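Local atomic coordinates of amidohydrolase 3 domain-containing protein (Pyrococcus furiosus, PDB entry 3ICJ), a protein that binds two zinc ions and probably hydrolyses carbon-nitrogen bonds other than peptide bonds, as expected of an amidohydrolase whose substrate is not known. Residues Pro396-Ser401 against Trp416-Lys421; Lys120-Leu125 against Asp145-Trp150; Ile426-Phe431 against Ser474-Leu479. One frame throughout, in Å; residues are numbered along the deposited sequence.

Contact 1. Residues Pro396-Ser401 against Trp416-Lys421; sequences PHFIVS and WAYRLK
I399 and Y418 mark the closest backbone approach of the two segments, their CA atoms 7.0 Å apart, so the space between the segments is bridged by side chains and no hydrogen bond crosses it. The first segment turns into a short helix that includes F398 to S401, whereas 416-421 runs as loop through an inverse gamma turn centred on R419, the N-cap of helix 420-426. Y418 contributes the largest share. With its CG beside the backbone N (chi1 -52°), its ring reaches F398, whose CB sits over one face, 4.0 Å from the centroid and 30° off the normal, a CH-pi contact. The two aromatic rings themselves meet obliquely, their planes at 71°, and Y418 CE1 comes in the plane of the F398 ring at its edge. The phenol hydroxyl is hydrogen-bonded to OD2 of D402, the residue after the first segment, which ties down the ring's outer end. Nearer the backbone, I399 CG1 packs 3.6 Å from Y418 CB, the two side chains passing in opposite directions. I399 then meets L420 tip to tip, CD1 to CD1 at 3.9 Å, while P396 lies across the same leucine methyl. All five touching residues are buried. The F398 side chain comes within about 4 Å of those of the zinc ligands H373 and D434, placing it in the second shell of the two-zinc site of the amidohydrolase fold.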
loop_
_atom_site.group_PDB
_atom_site.type_symbol
_atom_site.label_atom_id
_atom_site.label_comp_id
_atom_site.label_asym_id
_atom_site.label_seq_id
_atom_site.Cartn_x
_atom_site.Cartn_y
_atom_site.Cartn_z
ATOM N N PRO A 396 3.558 -9.644 2.873
ATOM C CA PRO A 396 3.524 -11.045 3.297
ATOM C C PRO A 396 2.175 -11.734 3.115
ATOM O O PRO A 396 2.158 -12.946 2.903
ATOM C CB PRO A 396 3.904 -10.986 4.774
ATOM C CG PRO A 396 4.707 -9.729 4.906
ATOM C CD PRO A 396 4.109 -8.765 3.928
ATOM N N HIS A 397 1.067 -10.992 3.171
ATOM C CA HIS A 397 -0.241 -11.611 2.996
ATOM C C HIS A 397 -0.461 -12.176 1.579
ATOM O O HIS A 397 -1.329 -13.008 1.384
ATOM C CB HIS A 397 -1.400 -10.693 3.445
ATOM C CG HIS A 397 -2.649 -11.449 3.787
ATOM N ND1 HIS A 397 -3.753 -11.478 2.962
ATOM C CD2 HIS A 397 -2.944 -12.254 4.839
ATOM C CE1 HIS A 397 -4.683 -12.254 3.499
ATOM N NE2 HIS A 397 -4.217 -12.737 4.636
ATOM N N PHE A 398 0.345 -11.755 0.603
ATOM C CA PHE A 398 0.329 -12.359 -0.748
ATOM C C PHE A 398 0.569 -13.878 -0.655
ATOM O O PHE A 398 0.053 -14.644 -1.460
ATOM C CB PHE A 398 1.415 -11.761 -1.663
ATOM C CG PHE A 398 1.094 -10.395 -2.278
ATOM C CD1 PHE A 398 0.043 -9.615 -1.841
ATOM C CD2 PHE A 398 1.925 -9.886 -3.271
ATOM C CE1 PHE A 398 -0.215 -8.359 -2.417
ATOM C CE2 PHE A 398 1.686 -8.641 -3.849
ATOM C CZ PHE A 398 0.603 -7.875 -3.414
ATOM N N ILE A 399 1.357 -14.307 0.327
ATOM C CA ILE A 399 1.605 -15.738 0.554
ATOM C C ILE A 399 0.301 -16.513 0.805
ATOM O O ILE A 399 0.080 -17.574 0.205
ATOM C CB ILE A 399 2.625 -15.989 1.694
ATOM C CG1 ILE A 399 3.984 -15.393 1.313
ATOM C CG2 ILE A 399 2.771 -17.490 1.955
ATOM C CD1 ILE A 399 5.013 -15.299 2.475
ATOM N N VAL A 400 -0.558 -15.960 1.668
ATOM C CA VAL A 400 -1.894 -16.489 1.937
ATOM C C VAL A 400 -2.841 -16.398 0.718
ATOM O O VAL A 400 -3.504 -17.374 0.371
ATOM C CB VAL A 400 -2.546 -15.757 3.164
ATOM C CG1 VAL A 400 -3.943 -16.313 3.473
ATOM C CG2 VAL A 400 -1.660 -15.896 4.390
ATOM N N SER A 401 -2.883 -15.239 0.066
ATOM C CA SER A 401 -3.867 -14.954 -0.993
ATOM C C SER A 401 -3.586 -15.650 -2.313
ATOM O O SER A 401 -4.503 -16.078 -3.011
ATOM C CB SER A 401 -3.939 -13.456 -1.264
ATOM O OG SER A 401 -4.409 -12.753 -0.141
ATOM N N TRP A 416 11.316 -19.285 -5.999
ATOM C CA TRP A 416 11.693 -17.874 -6.089
ATOM C C TRP A 416 10.726 -16.950 -5.353
ATOM O O TRP A 416 11.021 -15.771 -5.152
ATOM C CB TRP A 416 11.760 -17.440 -7.563
ATOM C CG TRP A 416 12.748 -18.225 -8.433
ATOM C CD1 TRP A 416 13.805 -18.992 -8.012
ATOM C CD2 TRP A 416 12.777 -18.264 -9.875
ATOM N NE1 TRP A 416 14.468 -19.525 -9.098
ATOM C CE2 TRP A 416 13.867 -19.085 -10.251
ATOM C CE3 TRP A 416 11.989 -17.674 -10.883
ATOM C CZ2 TRP A 416 14.189 -19.346 -11.598
ATOM C CZ3 TRP A 416 12.313 -17.932 -12.230
ATOM C CH2 TRP A 416 13.402 -18.769 -12.567
ATOM N N ALA A 417 9.572 -17.476 -4.953
ATOM C CA ALA A 417 8.466 -16.624 -4.525
ATOM C C ALA A 417 8.508 -16.185 -3.068
ATOM O O ALA A 417 8.678 -17.019 -2.177
ATOM C CB ALA A 417 7.125 -17.297 -4.823
ATOM N N TYR A 418 8.305 -14.878 -2.850
ATOM C CA TYR A 418 8.095 -14.285 -1.510
ATOM C C TYR A 418 9.154 -14.709 -0.503
ATOM O O TYR A 418 8.865 -15.237 0.594
ATOM C CB TYR A 418 6.659 -14.538 -0.995
ATOM C CG TYR A 418 5.587 -14.129 -1.987
ATOM C CD1 TYR A 418 5.577 -12.841 -2.551
ATOM C CD2 TYR A 418 4.589 -15.024 -2.375
ATOM C CE1 TYR A 418 4.591 -12.466 -3.482
ATOM C CE2 TYR A 418 3.592 -14.653 -3.297
ATOM C CZ TYR A 418 3.604 -13.372 -3.847
ATOM O OH TYR A 418 2.623 -12.998 -4.758
ATOM N N ARG A 419 10.396 -14.455 -0.905
ATOM C CA ARG A 419 11.573 -14.901 -0.172
ATOM C C ARG A 419 11.922 -13.910 0.943
ATOM O O ARG A 419 12.993 -13.303 0.937
ATOM C CB ARG A 419 12.739 -15.054 -1.157
ATOM C CG ARG A 419 12.479 -16.112 -2.209
ATOM C CD ARG A 419 13.690 -16.305 -3.135
ATOM N NE ARG A 419 14.814 -16.982 -2.486
ATOM C CZ ARG A 419 15.910 -17.364 -3.137
ATOM N NH1 ARG A 419 16.029 -17.120 -4.444
ATOM N NH2 ARG A 419 16.895 -17.983 -2.495
ATOM N N LEU A 420 11.002 -13.762 1.899
ATOM C CA LEU A 420 11.063 -12.725 2.918
ATOM C C LEU A 420 12.328 -12.808 3.750
ATOM O O LEU A 420 12.993 -11.795 3.970
ATOM C CB LEU A 420 9.824 -12.786 3.835
ATOM C CG LEU A 420 8.453 -12.775 3.143
ATOM C CD1 LEU A 420 7.324 -12.716 4.167
ATOM C CD2 LEU A 420 8.326 -11.624 2.172
ATOM N N LYS A 421 12.660 -14.017 4.202
ATOM C CA LYS A 421 13.830 -14.209 5.057
ATOM C C LYS A 421 15.127 -13.898 4.289
ATOM O O LYS A 421 15.993 -13.178 4.790
ATOM C CB LYS A 421 13.831 -15.629 5.645
ATOM C CG LYS A 421 15.119 -16.045 6.358
ATOM C CD LYS A 421 15.320 -15.246 7.630
ATOM C CE LYS A 421 16.435 -15.827 8.485
ATOM N NZ LYS A 421 17.075 -14.748 9.278
#

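Contact 2. Residues Lys120-Leu125 against Asp145-Trp150; sequences KSMEEL and DELGRW
L147 and M122 cross obliquely, with the CD2 methyl of L147 at the middle of the contact. This methyl lies 3.6 Å from S121 O, against the first turn of helix 122-130, and 3.8 Å from CD1 of L125, whose side chain crosses that of L147 at about a right angle. M122 starts with CG anti to its backbone N (chi1 -154°), then bends at both following torsions; these bends bring its CE to 4.0 Å from L147 CD2. M122 CE also lies over one face of the R149 guanidinium, offset toward the rim. R149 leaves the backbone with CG between N and the carbonyl carbon (chi1 59°) and runs straight to NE, crossing M122 at about a right angle, so that NH2 passes 3.9 Å from M122 CG. A salt bridge to D155 holds that guanidinium, and a water links R149 NH2 to E123 OE2, joining the two segments at the polar margin. At the other margin K120 and E146 carry opposite charges, but NZ and OE2 remain 4.7 Å apart. Their backbones come closer: K120 CA makes a CA-H...O contact with E146 O, at 3.4 Å. S121 is the N-cap of helix 122-130, its OG accepting a weak bond from E124 N. The contact thus joins the start of that helix to the end of helix 144-147, with W142 of strand 137-142 touching both L125 and L147, and helix 153-156 packing against M122 and L125.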
loop_
_atom_site.group_PDB
_atom_site.type_symbol
_atom_site.label_atom_id
_atom_site.label_comp_id
_atom_site.label_asym_id
_atom_site.label_seq_id
_atom_site.Cartn_x
_atom_site.Cartn_y
_atom_site.Cartn_z
ATOM N N LYS A 120 -29.112 -12.119 -3.126
ATOM C CA LYS A 120 -29.850 -13.236 -3.722
ATOM C C LYS A 120 -30.833 -12.874 -4.842
ATOM O O LYS A 120 -31.239 -13.747 -5.616
ATOM C CB LYS A 120 -30.561 -14.046 -2.632
ATOM C CG LYS A 120 -29.631 -14.652 -1.576
ATOM C CD LYS A 120 -28.635 -15.628 -2.188
ATOM C CE LYS A 120 -27.701 -16.185 -1.135
ATOM N NZ LYS A 120 -26.474 -16.694 -1.804
ATOM N N SER A 121 -31.226 -11.603 -4.926
ATOM C CA SER A 121 -32.182 -11.172 -5.953
ATOM C C SER A 121 -31.908 -9.744 -6.412
ATOM O O SER A 121 -31.287 -8.966 -5.687
ATOM C CB SER A 121 -33.636 -11.312 -5.458
ATOM O OG SER A 121 -33.996 -10.283 -4.542
ATOM N N MET A 122 -32.385 -9.408 -7.611
ATOM C CA MET A 122 -32.250 -8.046 -8.149
ATOM C C MET A 122 -32.954 -6.989 -7.280
ATOM O O MET A 122 -32.512 -5.842 -7.221
ATOM C CB MET A 122 -32.733 -7.973 -9.609
ATOM C CG MET A 122 -32.086 -6.835 -10.445
ATOM S SD MET A 122 -30.298 -6.978 -10.647
ATOM C CE MET A 122 -30.171 -8.651 -11.292
ATOM N N GLU A 123 -34.022 -7.404 -6.595
ATOM C CA GLU A 123 -34.773 -6.577 -5.646
ATOM C C GLU A 123 -33.893 -6.156 -4.471
ATOM O O GLU A 123 -33.881 -4.974 -4.116
ATOM C CB GLU A 123 -36.019 -7.319 -5.123
ATOM C CG GLU A 123 -37.169 -7.512 -6.145
ATOM C CD GLU A 123 -36.819 -8.452 -7.320
ATOM O OE1 GLU A 123 -36.105 -9.465 -7.115
ATOM O OE2 GLU A 123 -37.253 -8.165 -8.457
ATOM N N GLU A 124 -33.208 -7.097 -3.850
ATOM C CA GLU A 124 -32.284 -6.801 -2.811
ATOM C C GLU A 124 -31.023 -6.013 -3.239
ATOM O O GLU A 124 -30.516 -5.173 -2.517
ATOM C CB GLU A 124 -31.893 -8.079 -2.086
ATOM C CG GLU A 124 -30.575 -7.995 -1.390
ATOM C CD GLU A 124 -30.567 -8.740 -0.094
ATOM O OE1 GLU A 124 -30.603 -8.085 0.966
ATOM O OE2 GLU A 124 -30.514 -9.983 -0.139
ATOM N N LEU A 125 -30.541 -6.323 -4.434
ATOM C CA LEU A 125 -29.412 -5.583 -4.992
ATOM C C LEU A 125 -29.781 -4.121 -5.158
ATOM O O LEU A 125 -29.006 -3.247 -4.774
ATOM C CB LEU A 125 -28.934 -6.171 -6.332
ATOM C CG LEU A 125 -27.705 -5.517 -6.996
ATOM C CD1 LEU A 125 -26.758 -6.555 -7.575
ATOM C CD2 LEU A 125 -28.102 -4.509 -8.073
ATOM N N ASP A 145 -25.043 -15.564 -10.885
ATOM C CA ASP A 145 -25.504 -16.885 -10.436
ATOM C C ASP A 145 -26.282 -16.789 -9.133
ATOM O O ASP A 145 -27.313 -17.444 -8.978
ATOM C CB ASP A 145 -24.325 -17.844 -10.262
ATOM C CG ASP A 145 -23.550 -18.056 -11.550
ATOM O OD1 ASP A 145 -24.172 -18.073 -12.635
ATOM O OD2 ASP A 145 -22.314 -18.211 -11.471
ATOM N N GLU A 146 -25.781 -15.966 -8.209
ATOM C CA GLU A 146 -26.454 -15.692 -6.936
ATOM C C GLU A 146 -27.730 -14.857 -7.130
ATOM O O GLU A 146 -28.707 -15.023 -6.400
ATOM C CB GLU A 146 -25.495 -14.991 -5.965
ATOM C CG GLU A 146 -24.264 -15.816 -5.572
ATOM C CD GLU A 146 -23.215 -15.015 -4.791
ATOM O OE1 GLU A 146 -23.157 -13.773 -4.926
ATOM O OE2 GLU A 146 -22.432 -15.636 -4.042
ATOM N N LEU A 147 -27.711 -13.980 -8.129
ATOM C CA LEU A 147 -28.842 -13.111 -8.477
ATOM C C LEU A 147 -29.965 -13.823 -9.241
ATOM O O LEU A 147 -31.135 -13.455 -9.110
ATOM C CB LEU A 147 -28.352 -11.929 -9.321
ATOM C CG LEU A 147 -27.582 -10.810 -8.631
ATOM C CD1 LEU A 147 -26.781 -10.029 -9.654
ATOM C CD2 LEU A 147 -28.534 -9.900 -7.869
ATOM N N GLY A 148 -29.601 -14.814 -10.056
ATOM C CA GLY A 148 -30.563 -15.529 -10.906
ATOM C C GLY A 148 -30.492 -15.092 -12.362
ATOM O O GLY A 148 -30.930 -15.819 -13.257
ATOM N N ARG A 149 -29.943 -13.899 -12.588
ATOM C CA ARG A 149 -29.694 -13.346 -13.925
ATOM C C ARG A 149 -28.671 -12.217 -13.824
ATOM O O ARG A 149 -28.250 -11.850 -12.722
ATOM C CB ARG A 149 -30.998 -12.860 -14.604
ATOM C CG ARG A 149 -31.782 -11.776 -13.861
ATOM C CD ARG A 149 -32.982 -11.307 -14.687
ATOM N NE ARG A 149 -33.773 -10.267 -14.018
ATOM C CZ ARG A 149 -33.520 -8.960 -14.086
ATOM N NH1 ARG A 149 -32.475 -8.499 -14.769
ATOM N NH2 ARG A 149 -34.299 -8.104 -13.439
ATOM N N TRP A 150 -28.266 -11.678 -14.968
ATOM C CA TRP A 150 -27.337 -10.552 -14.999
ATOM C C TRP A 150 -28.052 -9.253 -14.636
ATOM O O TRP A 150 -29.182 -9.027 -15.084
ATOM C CB TRP A 150 -26.734 -10.389 -16.390
ATOM C CG TRP A 150 -25.691 -11.382 -16.763
ATOM C CD1 TRP A 150 -25.894 -12.640 -17.267
ATOM C CD2 TRP A 150 -24.270 -11.193 -16.710
ATOM N NE1 TRP A 150 -24.687 -13.252 -17.504
ATOM C CE2 TRP A 150 -23.673 -12.389 -17.172
ATOM C CE3 TRP A 150 -23.439 -10.135 -16.296
ATOM C CZ2 TRP A 150 -22.280 -12.560 -17.238
ATOM C CZ3 TRP A 150 -22.043 -10.307 -16.364
ATOM C CH2 TRP A 150 -21.485 -11.510 -16.831
HETATM O O HOH W 1 -36.061 -8.998 -11.002
#

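Contact 3. Residues Ile426-Phe431 against Ser474-Leu479; sequences ITKLGF and SAQVTL
G430 and S474 bring strand 429-431, which pairs with strand 391-394 and, through F431, with S100 of strand 92-102, against the last turn of helix 463-477: a helix packed on a strand of the (beta/alpha)8 barrel typical of amidohydrolases. The tight part centres on these two residues, whose CA atoms are 3.8 Å apart. With no side chain at G430, S474 N comes 3.6 Å from G430 CA. V477 fills the adjoining position, its CG2 methyl lying against the strand backbone, 3.5 Å from both K428 O and G430 N. That methyl is turned beside the valine's own backbone N, while CG1 takes the place anti to it (chi1 156°). L429 and F431 point away from the helix end; both side chains pack on L469, earlier in helix 463-477.

The solvent side is looser. K428, extended beyond CG, crosses Q476 at about a right angle, and their nearest atoms, CE and NE2, are 3.7 Å apart without a hydrogen bond. Beyond this pair the helix ends in a Schellman motif with L479, at positive phi, as its C-prime residue. In the last turn S474 O accepts from both T478 N and T478 OG1, which reach it from opposite faces of its plane.

Buried polar bonding returns at S474 OG: its principal partner is F98 O, with S100 OG and L469 O also within hydrogen-bonding distance. Across the contact F431 N gives this hydroxyl oxygen a weak bond of 3.1 Å, bent to 122° at the hydrogen.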
loop_
_atom_site.group_PDB
_atom_site.type_symbol
_atom_site.label_atom_id
_atom_site.label_comp_id
_atom_site.label_asym_id
_atom_site.label_seq_id
_atom_site.Cartn_x
_atom_site.Cartn_y
_atom_site.Cartn_z
ATOM N N ILE A 426 19.776 -9.755 3.077
ATOM C CA ILE A 426 20.768 -9.192 2.134
ATOM C C ILE A 426 20.603 -7.696 1.834
ATOM O O ILE A 426 21.516 -7.079 1.279
ATOM C CB ILE A 426 20.842 -9.966 0.780
ATOM C CG1 ILE A 426 19.529 -9.799 -0.008
ATOM C CG2 ILE A 426 21.276 -11.445 1.007
ATOM C CD1 ILE A 426 19.553 -10.274 -1.450
ATOM N N THR A 427 19.444 -7.120 2.166
ATOM C CA THR A 427 19.203 -5.707 1.896
ATOM C C THR A 427 18.162 -5.154 2.876
ATOM O O THR A 427 17.646 -5.897 3.727
ATOM C CB THR A 427 18.742 -5.486 0.418
ATOM O OG1 THR A 427 18.746 -4.086 0.112
ATOM C CG2 THR A 427 17.345 -6.065 0.170
ATOM N N LYS A 428 17.863 -3.863 2.759
ATOM C CA LYS A 428 16.784 -3.260 3.549
ATOM C C LYS A 428 15.434 -3.662 2.991
ATOM O O LYS A 428 15.158 -3.445 1.804
ATOM C CB LYS A 428 16.916 -1.731 3.601
ATOM C CG LYS A 428 18.057 -1.290 4.519
ATOM C CD LYS A 428 18.493 0.133 4.255
ATOM C CE LYS A 428 19.697 0.456 5.148
ATOM N NZ LYS A 428 20.232 1.809 4.886
ATOM N N LEU A 429 14.599 -4.252 3.847
ATOM C CA LEU A 429 13.283 -4.725 3.409
ATOM C C LEU A 429 12.210 -4.197 4.355
ATOM O O LEU A 429 12.469 -3.989 5.523
ATOM C CB LEU A 429 13.236 -6.262 3.298
ATOM C CG LEU A 429 11.907 -6.860 2.817
ATOM C CD1 LEU A 429 12.079 -7.829 1.684
ATOM C CD2 LEU A 429 11.222 -7.540 3.980
ATOM N N GLY A 430 11.015 -3.967 3.834
ATOM C CA GLY A 430 9.917 -3.444 4.649
ATOM C C GLY A 430 8.636 -4.168 4.297
ATOM O O GLY A 430 8.527 -4.738 3.203
ATOM N N PHE A 431 7.678 -4.149 5.234
ATOM C CA PHE A 431 6.411 -4.823 5.050
ATOM C C PHE A 431 5.300 -3.855 4.710
ATOM O O PHE A 431 5.271 -2.716 5.197
ATOM C CB PHE A 431 6.017 -5.640 6.284
ATOM C CG PHE A 431 6.733 -6.970 6.411
ATOM C CD1 PHE A 431 7.582 -7.450 5.409
ATOM C CD2 PHE A 431 6.539 -7.747 7.551
ATOM C CE1 PHE A 431 8.227 -8.689 5.553
ATOM C CE2 PHE A 431 7.175 -8.981 7.698
ATOM C CZ PHE A 431 8.017 -9.455 6.692
ATOM N N SER A 474 10.242 -0.936 7.171
ATOM C CA SER A 474 9.453 -0.062 6.334
ATOM C C SER A 474 9.956 1.385 6.295
ATOM O O SER A 474 10.033 1.983 5.220
ATOM C CB SER A 474 8.013 -0.104 6.805
ATOM O OG SER A 474 7.367 -1.271 6.328
ATOM N N ALA A 475 10.308 1.930 7.456
ATOM C CA ALA A 475 10.854 3.277 7.542
ATOM C C ALA A 475 12.119 3.435 6.718
ATOM O O ALA A 475 12.256 4.401 5.965
ATOM C CB ALA A 475 11.116 3.657 8.999
ATOM N N GLN A 476 13.034 2.473 6.839
ATOM C CA GLN A 476 14.298 2.509 6.077
ATOM C C GLN A 476 14.077 2.400 4.591
ATOM O O GLN A 476 14.751 3.056 3.819
ATOM C CB GLN A 476 15.270 1.436 6.552
ATOM C CG GLN A 476 15.804 1.763 7.923
ATOM C CD GLN A 476 17.239 1.395 8.073
ATOM O OE1 GLN A 476 17.576 0.240 8.366
ATOM N NE2 GLN A 476 18.115 2.378 7.882
ATOM N N VAL A 477 13.089 1.600 4.211
ATOM C CA VAL A 477 12.740 1.380 2.821
ATOM C C VAL A 477 12.134 2.652 2.217
ATOM O O VAL A 477 12.311 2.922 1.027
ATOM C CB VAL A 477 11.864 0.100 2.716
ATOM C CG1 VAL A 477 10.991 0.077 1.493
ATOM C CG2 VAL A 477 12.802 -1.110 2.754
ATOM N N THR A 478 11.492 3.461 3.073
ATOM C CA THR A 478 10.879 4.736 2.691
ATOM C C THR A 478 11.788 5.964 3.014
ATOM O O THR A 478 11.321 7.108 3.034
ATOM C CB THR A 478 9.462 4.843 3.352
ATOM O OG1 THR A 478 8.787 3.563 3.238
ATOM C CG2 THR A 478 8.581 5.891 2.662
ATOM N N LEU A 479 13.076 5.713 3.279
ATOM C CA LEU A 479 14.075 6.767 3.547
ATOM C C LEU A 479 13.672 7.745 4.659
ATOM O O LEU A 479 13.916 8.952 4.561
ATOM C CB LEU A 479 14.423 7.521 2.260
ATOM C CG LEU A 479 14.868 6.682 1.040
ATOM C CD1 LEU A 479 15.108 7.625 -0.151
ATOM C CD2 LEU A 479 16.163 5.855 1.333
#

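In the fold
Contacts 1 and 3 belong to the buried interior, although contact 3 has an exposed edge at K428, whereas contact 2 lies at the periphery, 33 Å from the centre of the chain. Contacts 1 and 3 are neighbours: helix 420-426 leads directly into strand 429-431, and F431 of contact 3 touches P396 and L420 of contact 1, with P396 CG 3.7 Å from F431 CD1. Their chemistry differs, contact 1 being apolar and aromatic beside the zinc ligands, contact 3 a close backbone approach with a buried serine. Contact 2 touches neither, its nearest atoms about 18 Å from contact 1 and about 31 Å from contact 3, and combines a small apolar centre with charged margins, one of them bridged by water.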